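Local coordinates for uncharacterized protein (Thermus thermophilus HB8, PDB 6SCE) that cuts DNA as a CRISPR type III defence nuclease, probably switched on when cyclic oligoadenylate binds its CARF domains, at residues A[295-304]-A[380-390]; A[579-587]-A[627-635]. All coordinates share one frame; numbering follows the deposited sequence.

Interaction 1. Residues A[295-304]-A[380-390]. With nucleotides of chain B.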
loop_
_atom_site.group_PDB
_atom_site.type_symbol
_atom_site.label_atom_id
_atom_site.label_comp_id
_atom_site.label_asym_id
_atom_site.label_seq_id
_atom_site.Cartn_x
_atom_site.Cartn_y
_atom_site.Cartn_z
ATOM N N LEU A 295 18.278 8.981 2.921
ATOM C CA LEU A 295 18.298 8.095 1.773
ATOM C C LEU A 295 17.081 7.177 1.853
ATOM O O LEU A 295 16.816 6.598 2.895
ATOM C CB LEU A 295 19.548 7.239 1.776
ATOM C CG LEU A 295 20.867 7.890 2.159
ATOM C CD1 LEU A 295 21.970 6.848 2.075
ATOM C CD2 LEU A 295 21.141 9.072 1.289
ATOM N N ALA A 296 16.350 7.065 0.754
ATOM C CA ALA A 296 15.151 6.247 0.726
ATOM C C ALA A 296 14.817 5.776 -0.675
ATOM O O ALA A 296 15.187 6.434 -1.674
ATOM C CB ALA A 296 13.965 7.032 1.287
ATOM N N LEU A 297 14.120 4.635 -0.744
ATOM C CA LEU A 297 13.483 4.179 -1.966
ATOM C C LEU A 297 12.095 4.831 -2.010
ATOM O O LEU A 297 11.641 5.369 -0.990
ATOM C CB LEU A 297 13.452 2.642 -1.969
ATOM C CG LEU A 297 14.941 2.312 -1.756
ATOM C CD1 LEU A 297 15.293 1.414 -0.593
ATOM C CD2 LEU A 297 15.665 1.972 -3.045
ATOM N N VAL A 298 11.443 4.822 -3.178
ATOM C CA VAL A 298 10.080 5.294 -3.302
ATOM C C VAL A 298 9.248 4.135 -3.815
ATOM O O VAL A 298 9.603 3.466 -4.790
ATOM C CB VAL A 298 9.953 6.531 -4.216
ATOM C CG1 VAL A 298 8.488 6.926 -4.376
ATOM C CG2 VAL A 298 10.726 7.695 -3.623
ATOM N N SER A 299 8.142 3.880 -3.137
ATOM C CA SER A 299 7.236 2.818 -3.531
ATOM C C SER A 299 5.802 3.117 -3.074
ATOM O O SER A 299 5.453 4.284 -2.899
ATOM C CB SER A 299 7.775 1.465 -3.093
ATOM O OG SER A 299 7.914 1.360 -1.685
ATOM N N GLU A 300 4.951 2.108 -2.938
ATOM C CA GLU A 300 3.525 2.341 -2.837
ATOM C C GLU A 300 3.133 3.077 -1.546
ATOM O O GLU A 300 2.272 3.944 -1.558
ATOM C CB GLU A 300 2.754 1.021 -2.985
ATOM C CG GLU A 300 1.249 1.133 -2.751
ATOM C CD GLU A 300 0.530 2.031 -3.756
ATOM O OE1 GLU A 300 1.012 2.115 -4.908
ATOM O OE2 GLU A 300 -0.534 2.636 -3.398
ATOM N N GLN A 301 3.778 2.766 -0.435
ATOM C CA GLN A 301 3.376 3.407 0.837
ATOM C C GLN A 301 4.101 4.703 1.072
ATOM O O GLN A 301 5.315 4.733 1.159
ATOM C CB GLN A 301 3.594 2.469 2.004
ATOM C CG GLN A 301 2.852 1.180 1.889
ATOM C CD GLN A 301 1.367 1.366 1.671
ATOM O OE1 GLN A 301 0.716 2.145 2.383
ATOM N NE2 GLN A 301 0.801 0.613 0.729
ATOM N N ALA A 302 3.350 5.790 1.199
ATOM C CA ALA A 302 3.959 7.087 1.485
ATOM C C ALA A 302 4.287 7.294 2.964
ATOM O O ALA A 302 5.188 8.027 3.277
ATOM C CB ALA A 302 3.033 8.200 1.028
ATOM N N VAL A 303 3.557 6.644 3.872
ATOM C CA VAL A 303 3.722 6.947 5.305
ATOM C C VAL A 303 5.161 6.735 5.833
ATOM O O VAL A 303 5.660 7.575 6.552
ATOM C CB VAL A 303 2.675 6.211 6.167
ATOM C CG1 VAL A 303 3.011 6.280 7.643
ATOM C CG2 VAL A 303 1.285 6.806 5.927
ATOM N N PRO A 304 5.839 5.623 5.465
ATOM C CA PRO A 304 7.192 5.442 5.966
ATOM C C PRO A 304 8.150 6.533 5.545
ATOM O O PRO A 304 9.022 6.955 6.316
ATOM C CB PRO A 304 7.605 4.084 5.382
ATOM C CG PRO A 304 6.306 3.339 5.228
ATOM C CD PRO A 304 5.321 4.409 4.815
ATOM N N ASN A 380 12.038 0.931 4.664
ATOM C CA ASN A 380 10.672 0.519 4.429
ATOM C C ASN A 380 10.271 0.311 3.004
ATOM O O ASN A 380 9.379 -0.492 2.754
ATOM C CB ASN A 380 9.669 1.528 4.961
ATOM C CG ASN A 380 9.550 1.475 6.473
ATOM O OD1 ASN A 380 10.285 2.163 7.147
ATOM N ND2 ASN A 380 8.662 0.655 6.987
ATOM N N SER A 381 10.898 1.041 2.089
ATOM C CA SER A 381 10.359 1.172 0.736
ATOM C C SER A 381 11.201 0.431 -0.306
ATOM O O SER A 381 12.332 0.000 -0.073
ATOM C CB SER A 381 10.216 2.646 0.373
ATOM O OG SER A 381 9.513 3.363 1.383
ATOM N N GLY A 382 10.605 0.332 -1.492
ATOM C CA GLY A 382 11.104 -0.494 -2.540
ATOM C C GLY A 382 10.888 -1.957 -2.230
ATOM O O GLY A 382 10.401 -2.348 -1.154
ATOM N N THR A 383 11.308 -2.778 -3.174
ATOM C CA THR A 383 11.308 -4.219 -3.036
ATOM C C THR A 383 12.389 -4.633 -2.047
ATOM O O THR A 383 13.229 -3.829 -1.665
ATOM C CB THR A 383 11.615 -4.876 -4.388
ATOM O OG1 THR A 383 12.935 -4.490 -4.773
ATOM C CG2 THR A 383 10.586 -4.457 -5.430
ATOM N N THR A 384 12.403 -5.889 -1.631
ATOM C CA THR A 384 13.452 -6.351 -0.713
ATOM C C THR A 384 14.844 -6.209 -1.329
ATOM O O THR A 384 15.783 -5.774 -0.659
ATOM C CB THR A 384 13.196 -7.787 -0.212
ATOM O OG1 THR A 384 11.878 -7.848 0.347
ATOM C CG2 THR A 384 14.164 -8.178 0.820
ATOM N N ALA A 385 14.950 -6.489 -2.632
ATOM C CA ALA A 385 16.179 -6.257 -3.363
ATOM C C ALA A 385 16.661 -4.833 -3.236
ATOM O O ALA A 385 17.843 -4.632 -2.932
ATOM C CB ALA A 385 16.024 -6.643 -4.836
HETATM N N MSE A 386 15.766 -3.869 -3.416
HETATM C CA MSE A 386 16.138 -2.461 -3.387
HETATM C C MSE A 386 16.548 -2.011 -2.007
HETATM O O MSE A 386 17.542 -1.310 -1.823
HETATM C CB MSE A 386 15.020 -1.620 -3.942
HETATM C CG MSE A 386 14.721 -1.855 -5.428
HETATM SE SE MSE A 386 13.003 -1.194 -6.012
HETATM C CE MSE A 386 13.168 0.679 -5.562
ATOM N N ALA A 387 15.780 -2.433 -1.011
ATOM C CA ALA A 387 16.072 -2.092 0.372
ATOM C C ALA A 387 17.362 -2.724 0.889
ATOM O O ALA A 387 18.124 -2.082 1.628
ATOM C CB ALA A 387 14.896 -2.471 1.242
ATOM N N LEU A 388 17.609 -3.984 0.541
ATOM C CA LEU A 388 18.896 -4.604 0.855
ATOM C C LEU A 388 20.057 -3.870 0.172
ATOM O O LEU A 388 21.126 -3.722 0.758
ATOM C CB LEU A 388 18.908 -6.069 0.504
ATOM C CG LEU A 388 18.044 -6.953 1.398
ATOM C CD1 LEU A 388 18.143 -8.404 0.971
ATOM C CD2 LEU A 388 18.454 -6.807 2.835
ATOM N N GLY A 389 19.839 -3.393 -1.045
ATOM C CA GLY A 389 20.836 -2.590 -1.737
ATOM C C GLY A 389 21.205 -1.344 -0.997
ATOM O O GLY A 389 22.387 -0.952 -0.896
ATOM N N LEU A 390 20.180 -0.709 -0.443
ATOM C CA LEU A 390 20.411 0.475 0.342
ATOM C C LEU A 390 21.169 0.100 1.601
ATOM O O LEU A 390 22.107 0.776 1.967
ATOM C CB LEU A 390 19.091 1.181 0.678
ATOM C CG LEU A 390 19.119 2.270 1.765
ATOM C CD1 LEU A 390 20.179 3.301 1.513
ATOM C CD2 LEU A 390 17.775 2.970 1.773
ATOM P P A B 3 8.892 -7.303 -1.159
ATOM O OP1 A B 3 10.239 -7.738 -1.711
ATOM O OP2 A B 3 8.760 -7.523 0.324
ATOM O "O5'" A B 3 8.653 -5.779 -1.523
ATOM C "C5'" A B 3 7.377 -5.132 -1.414
ATOM C "C4'" A B 3 7.597 -3.671 -1.731
ATOM O "O4'" A B 3 8.023 -3.530 -3.120
ATOM C "C3'" A B 3 6.381 -2.768 -1.563
ATOM O "O3'" A B 3 6.802 -1.658 -0.794
ATOM C "C2'" A B 3 6.032 -2.382 -3.009
ATOM O "O2'" A B 3 5.390 -1.131 -3.130
ATOM C "C1'" A B 3 7.416 -2.378 -3.646
ATOM N N9 A B 3 7.399 -2.518 -5.084
ATOM C C8 A B 3 6.708 -3.463 -5.805
ATOM N N7 A B 3 6.924 -3.357 -7.101
ATOM C C5 A B 3 7.830 -2.317 -7.221
ATOM C C6 A B 3 8.456 -1.739 -8.342
ATOM N N6 A B 3 8.273 -2.185 -9.582
ATOM N N1 A B 3 9.325 -0.729 -8.107
ATOM C C2 A B 3 9.526 -0.322 -6.848
ATOM N N3 A B 3 8.988 -0.785 -5.712
ATOM C C4 A B 3 8.139 -1.795 -5.980
ATOM P P A B 4 5.821 -0.879 0.211
ATOM O OP1 A B 4 4.497 -1.561 0.270
ATOM O OP2 A B 4 5.876 0.602 -0.054
ATOM O "O5'" A B 4 6.613 -1.220 1.557
ATOM C "C5'" A B 4 6.230 -0.525 2.753
ATOM C "C4'" A B 4 6.572 -1.399 3.935
ATOM O "O4'" A B 4 6.507 -0.611 5.159
ATOM C "C3'" A B 4 5.603 -2.560 4.122
ATOM O "O3'" A B 4 6.188 -3.746 4.652
ATOM C "C2'" A B 4 4.642 -1.976 5.161
ATOM O "O2'" A B 4 3.895 -2.967 5.830
ATOM C "C1'" A B 4 5.638 -1.261 6.055
ATOM N N9 A B 4 5.057 -0.295 6.976
ATOM C C8 A B 4 5.309 -0.261 8.325
ATOM N N7 A B 4 4.624 0.663 8.946
ATOM C C5 A B 4 3.842 1.253 7.958
ATOM C C6 A B 4 2.892 2.295 7.986
ATOM N N6 A B 4 2.513 2.942 9.093
ATOM N N1 A B 4 2.286 2.615 6.813
ATOM C C2 A B 4 2.638 1.946 5.708
ATOM N N3 A B 4 3.534 0.966 5.556
ATOM C C4 A B 4 4.110 0.664 6.729
HETATM O O HOH W 1 13.121 3.318 1.744
HETATM O O HOH W 2 9.518 5.824 0.547
HETATM O O HOH W 3 6.996 2.557 1.562
#

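Interaction 2. Residues A[579-587]-A[627-635]. With nucleotides of chain B.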
loop_
_atom_site.group_PDB
_atom_site.type_symbol
_atom_site.label_atom_id
_atom_site.label_comp_id
_atom_site.label_asym_id
_atom_site.label_seq_id
_atom_site.Cartn_x
_atom_site.Cartn_y
_atom_site.Cartn_z
ATOM N N GLY A 579 -4.905 6.469 1.151
ATOM C CA GLY A 579 -4.462 6.604 2.543
ATOM C C GLY A 579 -3.275 5.686 2.843
ATOM O O GLY A 579 -2.356 6.056 3.570
ATOM N N GLY A 580 -3.317 4.471 2.315
ATOM C CA GLY A 580 -2.228 3.530 2.524
ATOM C C GLY A 580 -2.672 2.316 3.303
ATOM O O GLY A 580 -3.850 2.183 3.723
ATOM N N VAL A 581 -1.740 1.394 3.463
ATOM C CA VAL A 581 -2.040 0.097 4.036
ATOM C C VAL A 581 -2.526 0.187 5.482
ATOM O O VAL A 581 -3.275 -0.678 5.922
ATOM C CB VAL A 581 -0.844 -0.890 3.862
ATOM C CG1 VAL A 581 0.333 -0.558 4.768
ATOM C CG2 VAL A 581 -1.283 -2.301 4.059
ATOM N N GLU A 582 -2.091 1.204 6.216
ATOM C CA GLU A 582 -2.487 1.330 7.612
ATOM C C GLU A 582 -3.623 2.345 7.764
ATOM O O GLU A 582 -4.020 2.651 8.888
ATOM C CB GLU A 582 -1.304 1.674 8.494
ATOM C CG GLU A 582 -0.244 0.561 8.544
ATOM C CD GLU A 582 -0.849 -0.769 8.902
ATOM O OE1 GLU A 582 -1.620 -0.810 9.903
ATOM O OE2 GLU A 582 -0.622 -1.750 8.168
ATOM N N ALA A 583 -4.126 2.880 6.649
ATOM C CA ALA A 583 -5.131 3.930 6.721
ATOM C C ALA A 583 -6.493 3.335 7.095
ATOM O O ALA A 583 -6.756 2.140 6.907
ATOM C CB ALA A 583 -5.214 4.681 5.396
ATOM N N ARG A 584 -7.373 4.182 7.618
ATOM C CA ARG A 584 -8.717 3.737 7.956
ATOM C C ARG A 584 -9.736 4.776 7.531
ATOM O O ARG A 584 -9.392 5.916 7.241
ATOM C CB ARG A 584 -8.854 3.512 9.468
ATOM C CG ARG A 584 -7.871 2.524 10.073
ATOM C CD ARG A 584 -8.132 1.095 9.643
ATOM N NE ARG A 584 -7.101 0.213 10.201
ATOM C CZ ARG A 584 -7.111 -0.297 11.435
ATOM N NH1 ARG A 584 -8.125 -0.060 12.279
ATOM N NH2 ARG A 584 -6.094 -1.064 11.834
ATOM N N GLY A 585 -10.995 4.360 7.507
ATOM C CA GLY A 585 -12.083 5.275 7.184
ATOM C C GLY A 585 -13.011 5.332 8.392
ATOM O O GLY A 585 -13.382 4.298 8.928
ATOM N N LEU A 586 -13.344 6.537 8.830
ATOM C CA LEU A 586 -14.285 6.711 9.930
ATOM C C LEU A 586 -15.646 7.040 9.316
ATOM O O LEU A 586 -15.782 8.019 8.597
ATOM C CB LEU A 586 -13.822 7.820 10.853
ATOM C CG LEU A 586 -14.677 8.018 12.112
ATOM C CD1 LEU A 586 -14.578 6.806 13.012
ATOM C CD2 LEU A 586 -14.237 9.290 12.825
HETATM N N MSE A 587 -16.630 6.196 9.594
HETATM C CA MSE A 587 -17.950 6.320 8.987
HETATM C C MSE A 587 -18.877 6.722 10.104
HETATM O O MSE A 587 -19.072 5.953 11.044
HETATM C CB MSE A 587 -18.371 4.977 8.388
HETATM C CG MSE A 587 -17.259 4.275 7.615
HETATM SE SE MSE A 587 -17.017 5.204 5.902
HETATM C CE MSE A 587 -18.567 4.486 4.940
ATOM N N LEU A 627 -11.485 3.985 18.016
ATOM C CA LEU A 627 -10.186 4.132 17.352
ATOM C C LEU A 627 -9.110 3.132 17.842
ATOM O O LEU A 627 -8.062 3.019 17.210
ATOM C CB LEU A 627 -9.647 5.568 17.494
ATOM C CG LEU A 627 -10.553 6.742 17.088
ATOM C CD1 LEU A 627 -9.798 8.059 17.146
ATOM C CD2 LEU A 627 -11.168 6.549 15.711
ATOM N N SER A 628 -9.353 2.430 18.955
ATOM C CA SER A 628 -8.376 1.454 19.477
ATOM C C SER A 628 -8.890 0.010 19.581
ATOM O O SER A 628 -8.205 -0.840 20.156
ATOM C CB SER A 628 -7.833 1.907 20.839
ATOM O OG SER A 628 -8.824 1.828 21.852
ATOM N N ARG A 629 -10.073 -0.277 19.029
ATOM C CA ARG A 629 -10.563 -1.662 18.949
ATOM C C ARG A 629 -9.603 -2.490 18.094
ATOM O O ARG A 629 -9.208 -3.593 18.488
ATOM C CB ARG A 629 -11.977 -1.726 18.363
ATOM N N ASN A 630 -9.248 -1.942 16.925
ATOM C CA ASN A 630 -8.141 -2.445 16.080
ATOM C C ASN A 630 -7.194 -1.267 15.831
ATOM O O ASN A 630 -7.369 -0.537 14.849
ATOM C CB ASN A 630 -8.655 -2.990 14.738
ATOM C CG ASN A 630 -9.561 -4.205 14.898
ATOM O OD1 ASN A 630 -9.338 -5.057 15.762
ATOM N ND2 ASN A 630 -10.588 -4.294 14.050
ATOM N N PRO A 631 -6.198 -1.069 16.714
ATOM C CA PRO A 631 -5.364 0.147 16.665
ATOM C C PRO A 631 -4.716 0.416 15.292
ATOM O O PRO A 631 -4.257 -0.514 14.637
ATOM C CB PRO A 631 -4.288 -0.115 17.725
ATOM C CG PRO A 631 -4.894 -1.118 18.657
ATOM C CD PRO A 631 -5.805 -1.967 17.820
ATOM N N ALA A 632 -4.728 1.677 14.868
ATOM C CA ALA A 632 -4.122 2.106 13.611
ATOM C C ALA A 632 -3.040 3.108 13.956
ATOM O O ALA A 632 -3.318 4.051 14.697
ATOM C CB ALA A 632 -5.166 2.766 12.716
ATOM N N PRO A 633 -1.823 2.959 13.420
ATOM C CA PRO A 633 -1.407 1.857 12.516
ATOM C C PRO A 633 -1.043 0.580 13.275
ATOM O O PRO A 633 -0.764 0.646 14.467
ATOM C CB PRO A 633 -0.135 2.422 11.879
ATOM C CG PRO A 633 0.461 3.233 12.976
ATOM C CD PRO A 633 -0.716 3.887 13.684
ATOM N N ARG A 634 -1.025 -0.562 12.594
ATOM C CA ARG A 634 -0.682 -1.839 13.239
ATOM C C ARG A 634 0.821 -1.937 13.439
ATOM O O ARG A 634 1.592 -1.492 12.584
ATOM C CB ARG A 634 -1.153 -3.027 12.401
ATOM C CG ARG A 634 -2.662 -3.080 12.219
ATOM C CD ARG A 634 -3.098 -4.267 11.371
ATOM N NE ARG A 634 -3.372 -3.908 9.972
ATOM C CZ ARG A 634 -2.521 -4.019 8.949
ATOM N NH1 ARG A 634 -2.920 -3.666 7.730
ATOM N NH2 ARG A 634 -1.272 -4.451 9.127
ATOM N N ARG A 635 1.233 -2.487 14.576
ATOM C CA ARG A 635 2.641 -2.838 14.801
ATOM C C ARG A 635 2.827 -4.301 14.437
ATOM O O ARG A 635 2.184 -5.161 15.025
ATOM C CB ARG A 635 3.027 -2.662 16.263
ATOM C CG ARG A 635 3.098 -1.228 16.742
ATOM C CD ARG A 635 3.624 -1.184 18.170
ATOM N NE ARG A 635 3.811 0.190 18.618
ATOM C CZ ARG A 635 4.351 0.539 19.784
ATOM N NH1 ARG A 635 4.764 -0.391 20.644
ATOM N NH2 ARG A 635 4.477 1.826 20.095
ATOM P P A B 4 5.821 -0.879 0.211
ATOM O OP1 A B 4 4.497 -1.561 0.270
ATOM O OP2 A B 4 5.876 0.602 -0.054
ATOM O "O5'" A B 4 6.613 -1.220 1.557
ATOM C "C5'" A B 4 6.230 -0.525 2.753
ATOM C "C4'" A B 4 6.572 -1.399 3.935
ATOM O "O4'" A B 4 6.507 -0.611 5.159
ATOM C "C3'" A B 4 5.603 -2.560 4.122
ATOM O "O3'" A B 4 6.188 -3.746 4.652
ATOM C "C2'" A B 4 4.642 -1.976 5.161
ATOM O "O2'" A B 4 3.895 -2.967 5.830
ATOM C "C1'" A B 4 5.638 -1.261 6.055
ATOM N N9 A B 4 5.057 -0.295 6.976
ATOM C C8 A B 4 5.309 -0.261 8.325
ATOM N N7 A B 4 4.624 0.663 8.946
ATOM C C5 A B 4 3.842 1.253 7.958
ATOM C C6 A B 4 2.892 2.295 7.986
ATOM N N6 A B 4 2.513 2.942 9.093
ATOM N N1 A B 4 2.286 2.615 6.813
ATOM C C2 A B 4 2.638 1.946 5.708
ATOM N N3 A B 4 3.534 0.966 5.556
ATOM C C4 A B 4 4.110 0.664 6.729
#

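Interaction 1. Residues A[295-304]-A[380-390]
Ser299 OG is gripped from two sides. It accepts a hydrogen bond from Gly382 N at 2.9 Å, with an N-H...O angle of 161°, and gives its own hydrogen to OP2 of nucleotide A4 of chain B at 2.7 Å. With chi1 at 61°, OG lies between the backbone N and the carbonyl carbon, which turns it to Gly382. Gln301 N also donates to this OP2, and a water that donates to it ties in Gln301 O and Ser381 OG. A second water joins Ser381 OG to Leu297 O.

The second phosphate is held from 380-390. Thr384 N and Thr384 OG1 both donate to OP1 of A3 of chain B, the OG1 bond being 2.6 Å long. Thr384 is the first residue of helix 384-393, and Thr383 OG1 caps that helix by accepting from Met386 N. Asn380 ND2 donates to O4' of A4 of chain B at 3.1 Å, while Asn380 OD1 accepts from Leu403 N. Pro304 CB packs on Asn380 CB at 3.3 Å.

Behind the ligand the contact is apolar. Leu390 CD1 meets Leu295 CB at 4.0 Å. The chemistry is consistent with a CARF-type pocket at the C-terminal ends of the parallel strands 293-297 and 375-378, where hydroxyls, backbone N-H groups and the helix start probably stabilise the ligand's negative phosphates.

Interaction 2. Residues A[579-587]-A[627-635]
A type I beta turn from Gly580 to Ala583 brings Glu582 alongside Pro633, their CA atoms 5.0 Å apart, and a cis peptide bond precedes that proline. Glu582 holds Arg634 in two ways. OE1 accepts from Arg634 N at 2.8 Å in a nearly straight bond of 171°, met from above the carboxylate plane. OE2 forms a salt bridge with Arg634 NH2 at 2.9 Å. The carboxylate lies over one face of the guanidinium, their planes 83° apart, rather than edge to edge. The Glu582 chain bends at chi2 (-52°), which folds the carboxylate back to Arg634. Its CB packs on Pro633 CB, and its CG lies 3.6 Å from C6 of nucleotide A4 of chain B. An alanine in place of Glu582 is likely to leave Arg634 without its carboxylate mate and its backbone N without this acceptor, with the guanidinium freer to turn.

Arg584 reaches the other limb of the loop. NH1 donates to Asn630 O at 2.7 Å, in the carbonyl plane, and NH2 adds a weak bond to the same oxygen. Ala632 CB sits over the centre of one guanidinium face, 3.8 Å above it. The two arginines come near each other, Arg584 NH2 lying 4.4 Å from Arg634 NE. The Glu582 carboxylate probably offsets this like charge.

Val581 CG1 packs on C2 of A4 of chain B at 3.5 Å. Trp42 adds a cation-pi contact to Arg634. The contact lies where helix 561-579 turns into strand 584-592, with the loop after helix 623-627 laid across the strand's start and Trp553 of strand 551-558 touching both Arg584 and Leu627.

Interaction 1 is wholly buried, whereas interaction 2 is partly open, with Asn630 and Pro631 exposed. The strands involved, 293-297 and 584-592, lie in different sheets. The 295-304 and 380-390 segments leave neighbouring parallel strands, 293-297 and 375-378. The 579-587 and 627-635 segments join strand 584-592 to a late loop. Phosphate binding and leucine packing dominate the first contact, and arginine pairing with a carboxylate and a carbonyl the second. Nucleotide A4 of chain B bridges them, since its adenine meets Val303 and Pro304 as well as Val581 and Glu582. They also touch directly: Gln301 OE1 lies 2.8 Å from Val581 N, a probable hydrogen bond. Ligand binding could therefore be felt by both.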